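PDB 1VE3: methyltransferase domain-containing protein from Pyrococcus horikoshii, which binds S-adenosylmethionine and is probably a methyltransferase that uses it as methyl donor, its substrate being unknown. Local coordinates for residues Val199-Ala211 with Gly216-Lys227. Sequence-based numbering, arbitrary orientation.
Sequences VELLAKLYFTKEA and GNYSYLTVYNPK
The ring of Y224 runs in under the helix 199-203: the CB of A203 sits 3.6 Å from Y224 CZ, and the CG of E200 meets the phenol OH at 3.1 Å. K209 adds its CB, 3.5 Å from Y224 CE1, while F207 crosses Y224 at about a right angle, CB beside CB, with the two ring planes 34° apart. Y224 shares this sheet face with K209, and with CG anti to the carbonyl carbon (chi1 -74°) its ring lies alongside K209 CB. Cut back to an alanine, this position would probably leave a gap below A203 and take from K209 CB the ring atom it rests on. E200 OE2 forms a salt bridge with K209 NZ, which E212 also binds, while E200 OE1 pairs with K196.

On the face carrying T208, V223 and N225, N225 ND2 gives a fairly straight bond (163°) to the anti lone pair of E210 OE1 at 2.9 Å, while E210 OE2 pairs with K137. Backbone bonds position this: T208 and N225 bond in both directions, E210 N reaches V223 O at 2.7 Å and A211 N bonds weakly to the same oxygen. Farther out, F207 stacks on F138 of strand 136-143. Two residues facing V223 make a classic beta bulge in the antiparallel hairpin of strands 207-215 (outermost) and 219-226, one edge of the 3-2-1-4-5-7-6 sheet of the class I, Rossmann-like methyltransferase fold.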
loop_
_atom_site.group_PDB
_atom_site.type_symbol
_atom_site.label_atom_id
_atom_site.label_comp_id
_atom_site.label_asym_id
_atom_site.label_seq_id
_atom_site.Cartn_x
_atom_site.Cartn_y
_atom_site.Cartn_z
ATOM N N VAL A 199 -16.485 -21.981 -3.324
ATOM C CA VAL A 199 -16.950 -20.930 -2.436
ATOM C C VAL A 199 -18.422 -20.630 -2.697
ATOM O O VAL A 199 -19.241 -20.625 -1.781
ATOM C CB VAL A 199 -16.129 -19.631 -2.627
ATOM C CG1 VAL A 199 -16.721 -18.503 -1.778
ATOM C CG2 VAL A 199 -14.664 -19.885 -2.244
ATOM N N GLU A 200 -18.749 -20.396 -3.963
ATOM C CA GLU A 200 -20.114 -20.073 -4.359
ATOM C C GLU A 200 -21.117 -21.178 -4.060
ATOM O O GLU A 200 -22.256 -20.892 -3.705
ATOM C CB GLU A 200 -20.162 -19.729 -5.844
ATOM C CG GLU A 200 -20.406 -18.240 -6.096
ATOM C CD GLU A 200 -19.618 -17.700 -7.278
ATOM O OE1 GLU A 200 -19.734 -18.279 -8.385
ATOM O OE2 GLU A 200 -18.899 -16.690 -7.078
ATOM N N LEU A 201 -20.885 -22.404 -4.329
ATOM C CA LEU A 201 -21.674 -23.580 -3.867
ATOM C C LEU A 201 -22.146 -23.540 -2.378
ATOM O O LEU A 201 -23.293 -23.821 -2.056
ATOM C CB LEU A 201 -20.841 -24.839 -4.113
ATOM C CG LEU A 201 -21.634 -26.125 -3.861
ATOM C CD1 LEU A 201 -22.952 -26.158 -4.635
ATOM C CD2 LEU A 201 -20.867 -27.384 -4.268
ATOM N N LEU A 202 -21.193 -23.179 -1.501
ATOM C CA LEU A 202 -21.541 -23.181 -0.093
ATOM C C LEU A 202 -22.346 -21.920 0.084
ATOM O O LEU A 202 -23.268 -21.902 0.901
ATOM C CB LEU A 202 -20.303 -23.202 0.750
ATOM C CG LEU A 202 -19.543 -24.535 0.831
ATOM C CD1 LEU A 202 -18.362 -24.406 1.792
ATOM C CD2 LEU A 202 -20.482 -25.631 1.318
ATOM N N ALA A 203 -22.001 -20.860 -0.637
ATOM C CA ALA A 203 -22.721 -19.601 -0.505
ATOM C C ALA A 203 -24.188 -19.774 -0.916
ATOM O O ALA A 203 -25.082 -19.215 -0.279
ATOM C CB ALA A 203 -22.058 -18.516 -1.363
ATOM N N LYS A 204 -24.425 -20.564 -1.963
ATOM C CA LYS A 204 -25.785 -20.802 -2.463
ATOM C C LYS A 204 -26.733 -21.429 -1.441
ATOM O O LYS A 204 -27.952 -21.425 -1.642
ATOM C CB LYS A 204 -25.748 -21.687 -3.713
ATOM C CG LYS A 204 -25.146 -21.029 -4.946
ATOM C CD LYS A 204 -25.185 -21.975 -6.132
ATOM C CE LYS A 204 -24.594 -21.339 -7.393
ATOM N NZ LYS A 204 -25.374 -20.163 -7.880
ATOM N N LEU A 205 -26.187 -21.971 -0.355
ATOM C CA LEU A 205 -27.027 -22.580 0.673
ATOM C C LEU A 205 -27.620 -21.519 1.594
ATOM O O LEU A 205 -28.647 -21.749 2.239
ATOM C CB LEU A 205 -26.228 -23.571 1.533
ATOM C CG LEU A 205 -25.405 -24.677 0.869
ATOM C CD1 LEU A 205 -24.912 -25.651 1.944
ATOM C CD2 LEU A 205 -26.241 -25.414 -0.170
ATOM N N TYR A 206 -26.984 -20.353 1.643
ATOM C CA TYR A 206 -27.430 -19.290 2.536
ATOM C C TYR A 206 -27.716 -17.942 1.895
ATOM O O TYR A 206 -28.423 -17.124 2.478
ATOM C CB TYR A 206 -26.385 -19.093 3.642
ATOM C CG TYR A 206 -25.974 -20.387 4.310
ATOM C CD1 TYR A 206 -26.856 -21.069 5.144
ATOM C CD2 TYR A 206 -24.727 -20.963 4.054
ATOM C CE1 TYR A 206 -26.516 -22.295 5.704
ATOM C CE2 TYR A 206 -24.372 -22.190 4.604
ATOM C CZ TYR A 206 -25.273 -22.853 5.428
ATOM O OH TYR A 206 -24.947 -24.076 5.961
ATOM N N PHE A 207 -27.168 -17.688 0.712
ATOM C CA PHE A 207 -27.379 -16.385 0.086
ATOM C C PHE A 207 -27.689 -16.417 -1.400
ATOM O O PHE A 207 -27.490 -17.431 -2.069
ATOM C CB PHE A 207 -26.141 -15.493 0.231
ATOM C CG PHE A 207 -25.465 -15.561 1.568
ATOM C CD1 PHE A 207 -24.460 -16.493 1.805
ATOM C CD2 PHE A 207 -25.787 -14.650 2.570
ATOM C CE1 PHE A 207 -23.777 -16.511 3.023
ATOM C CE2 PHE A 207 -25.119 -14.661 3.783
ATOM C CZ PHE A 207 -24.115 -15.589 4.016
ATOM N N THR A 208 -28.175 -15.288 -1.904
ATOM C CA THR A 208 -28.432 -15.098 -3.318
ATOM C C THR A 208 -27.430 -13.987 -3.639
ATOM O O THR A 208 -27.200 -13.103 -2.809
ATOM C CB THR A 208 -29.867 -14.604 -3.575
ATOM O OG1 THR A 208 -30.109 -13.373 -2.865
ATOM C CG2 THR A 208 -30.857 -15.641 -3.086
ATOM N N LYS A 209 -26.797 -14.026 -4.805
ATOM C CA LYS A 209 -25.831 -12.971 -5.081
ATOM C C LYS A 209 -26.403 -11.724 -5.731
ATOM O O LYS A 209 -27.140 -11.781 -6.725
ATOM C CB LYS A 209 -24.651 -13.498 -5.911
ATOM C CG LYS A 209 -24.972 -13.935 -7.303
ATOM C CD LYS A 209 -23.703 -13.967 -8.153
ATOM C CE LYS A 209 -22.630 -14.869 -7.551
ATOM N NZ LYS A 209 -21.458 -15.025 -8.463
ATOM N N GLU A 210 -26.058 -10.594 -5.124
ATOM C CA GLU A 210 -26.474 -9.273 -5.581
ATOM C C GLU A 210 -25.577 -8.818 -6.734
ATOM O O GLU A 210 -26.065 -8.402 -7.778
ATOM C CB GLU A 210 -26.380 -8.263 -4.426
ATOM C CG GLU A 210 -26.917 -6.872 -4.750
ATOM C CD GLU A 210 -26.829 -5.914 -3.566
ATOM O OE1 GLU A 210 -27.206 -6.314 -2.450
ATOM O OE2 GLU A 210 -26.392 -4.757 -3.750
ATOM N N ALA A 211 -24.261 -8.910 -6.541
ATOM C CA ALA A 211 -23.306 -8.494 -7.563
ATOM C C ALA A 211 -21.975 -9.231 -7.421
ATOM O O ALA A 211 -21.746 -9.935 -6.439
ATOM C CB ALA A 211 -23.075 -6.994 -7.469
ATOM N N GLY A 216 -8.175 -8.267 -10.352
ATOM C CA GLY A 216 -6.922 -8.876 -10.745
ATOM C C GLY A 216 -7.161 -10.042 -11.681
ATOM O O GLY A 216 -8.172 -10.087 -12.384
ATOM N N ASN A 217 -6.239 -10.996 -11.680
ATOM C CA ASN A 217 -6.350 -12.157 -12.551
ATOM C C ASN A 217 -7.265 -13.251 -12.029
ATOM O O ASN A 217 -7.897 -13.954 -12.816
ATOM C CB ASN A 217 -4.963 -12.731 -12.833
ATOM C CG ASN A 217 -4.185 -11.899 -13.833
ATOM O OD1 ASN A 217 -2.975 -12.072 -13.993
ATOM N ND2 ASN A 217 -4.877 -10.996 -14.522
ATOM N N TYR A 218 -7.351 -13.399 -10.711
ATOM C CA TYR A 218 -8.213 -14.433 -10.158
ATOM C C TYR A 218 -8.832 -14.152 -8.797
ATOM O O TYR A 218 -9.037 -15.067 -8.007
ATOM C CB TYR A 218 -7.462 -15.767 -10.127
ATOM C CG TYR A 218 -7.744 -16.633 -11.338
ATOM C CD1 TYR A 218 -6.747 -17.432 -11.899
ATOM C CD2 TYR A 218 -9.018 -16.664 -11.915
ATOM C CE1 TYR A 218 -7.010 -18.240 -13.012
ATOM C CE2 TYR A 218 -9.292 -17.468 -13.019
ATOM C CZ TYR A 218 -8.285 -18.252 -13.563
ATOM O OH TYR A 218 -8.553 -19.050 -14.654
ATOM N N SER A 219 -9.145 -12.892 -8.529
ATOM C CA SER A 219 -9.764 -12.527 -7.261
ATOM C C SER A 219 -11.164 -11.987 -7.499
ATOM O O SER A 219 -11.459 -11.443 -8.570
ATOM C CB SER A 219 -8.905 -11.497 -6.527
ATOM O OG SER A 219 -7.700 -12.094 -6.094
ATOM N N TYR A 220 -12.028 -12.139 -6.500
ATOM C CA TYR A 220 -13.416 -11.699 -6.628
ATOM C C TYR A 220 -14.003 -11.000 -5.425
ATOM O O TYR A 220 -13.756 -11.385 -4.282
ATOM C CB TYR A 220 -14.313 -12.896 -6.933
ATOM C CG TYR A 220 -13.920 -13.635 -8.175
ATOM C CD1 TYR A 220 -14.405 -13.249 -9.425
ATOM C CD2 TYR A 220 -13.016 -14.686 -8.111
ATOM C CE1 TYR A 220 -13.991 -13.895 -10.575
ATOM C CE2 TYR A 220 -12.595 -15.334 -9.249
ATOM C CZ TYR A 220 -13.082 -14.936 -10.479
ATOM O OH TYR A 220 -12.643 -15.582 -11.607
ATOM N N LEU A 221 -14.788 -9.960 -5.692
ATOM C CA LEU A 221 -15.493 -9.235 -4.651
ATOM C C LEU A 221 -16.935 -9.620 -4.923
ATOM O O LEU A 221 -17.457 -9.328 -5.996
ATOM C CB LEU A 221 -15.342 -7.724 -4.804
ATOM C CG LEU A 221 -16.166 -6.970 -3.765
ATOM C CD1 LEU A 221 -15.452 -7.008 -2.429
ATOM C CD2 LEU A 221 -16.382 -5.543 -4.213
ATOM N N THR A 222 -17.572 -10.290 -3.968
ATOM C CA THR A 222 -18.957 -10.714 -4.153
ATOM C C THR A 222 -19.911 -10.090 -3.144
ATOM O O THR A 222 -19.590 -9.974 -1.966
ATOM C CB THR A 222 -19.085 -12.245 -4.046
ATOM O OG1 THR A 222 -18.223 -12.865 -5.006
ATOM C CG2 THR A 222 -20.521 -12.666 -4.323
ATOM N N VAL A 223 -21.087 -9.686 -3.615
ATOM C CA VAL A 223 -22.094 -9.091 -2.746
ATOM C C VAL A 223 -23.264 -10.069 -2.610
ATOM O O VAL A 223 -23.898 -10.435 -3.596
ATOM C CB VAL A 223 -22.588 -7.738 -3.312
ATOM C CG1 VAL A 223 -23.630 -7.130 -2.384
ATOM C CG2 VAL A 223 -21.402 -6.778 -3.451
ATOM N N TYR A 224 -23.544 -10.485 -1.380
ATOM C CA TYR A 224 -24.610 -11.447 -1.111
ATOM C C TYR A 224 -25.737 -10.905 -0.236
ATOM O O TYR A 224 -25.522 -10.043 0.611
ATOM C CB TYR A 224 -24.028 -12.695 -0.426
ATOM C CG TYR A 224 -23.244 -13.621 -1.334
ATOM C CD1 TYR A 224 -23.878 -14.332 -2.349
ATOM C CD2 TYR A 224 -21.874 -13.799 -1.165
ATOM C CE1 TYR A 224 -23.172 -15.199 -3.172
ATOM C CE2 TYR A 224 -21.153 -14.669 -1.980
ATOM C CZ TYR A 224 -21.809 -15.363 -2.981
ATOM O OH TYR A 224 -21.111 -16.227 -3.792
ATOM N N ASN A 225 -26.938 -11.435 -0.445
ATOM C CA ASN A 225 -28.103 -11.056 0.345
ATOM C C ASN A 225 -28.558 -12.342 1.032
ATOM O O ASN A 225 -28.648 -13.390 0.396
ATOM C CB ASN A 225 -29.217 -10.527 -0.558
ATOM C CG ASN A 225 -28.815 -9.266 -1.302
ATOM O OD1 ASN A 225 -29.314 -8.995 -2.390
ATOM N ND2 ASN A 225 -27.915 -8.485 -0.710
ATOM N N PRO A 226 -28.846 -12.276 2.341
ATOM C CA PRO A 226 -29.289 -13.430 3.125
ATOM C C PRO A 226 -30.679 -13.936 2.760
ATOM O O PRO A 226 -31.529 -13.171 2.310
ATOM C CB PRO A 226 -29.230 -12.907 4.556
ATOM C CG PRO A 226 -29.601 -11.475 4.388
ATOM C CD PRO A 226 -28.788 -11.067 3.184
ATOM N N LYS A 227 -30.895 -15.234 2.951
ATOM C CA LYS A 227 -32.185 -15.848 2.667
ATOM C C LYS A 227 -32.961 -16.008 3.971
ATOM O O LYS A 227 -32.358 -15.798 5.047
ATOM C CB LYS A 227 -32.001 -17.224 2.027
ATOM C CG LYS A 227 -31.270 -17.210 0.704
ATOM C CD LYS A 227 -31.362 -18.574 0.047
ATOM C CE LYS A 227 -30.622 -18.604 -1.273
ATOM N NZ LYS A 227 -30.952 -19.836 -2.025
ATOM O OXT LYS A 227 -34.161 -16.355 3.892
HETATM O O HOH W 1 -32.304 -13.550 -1.068
#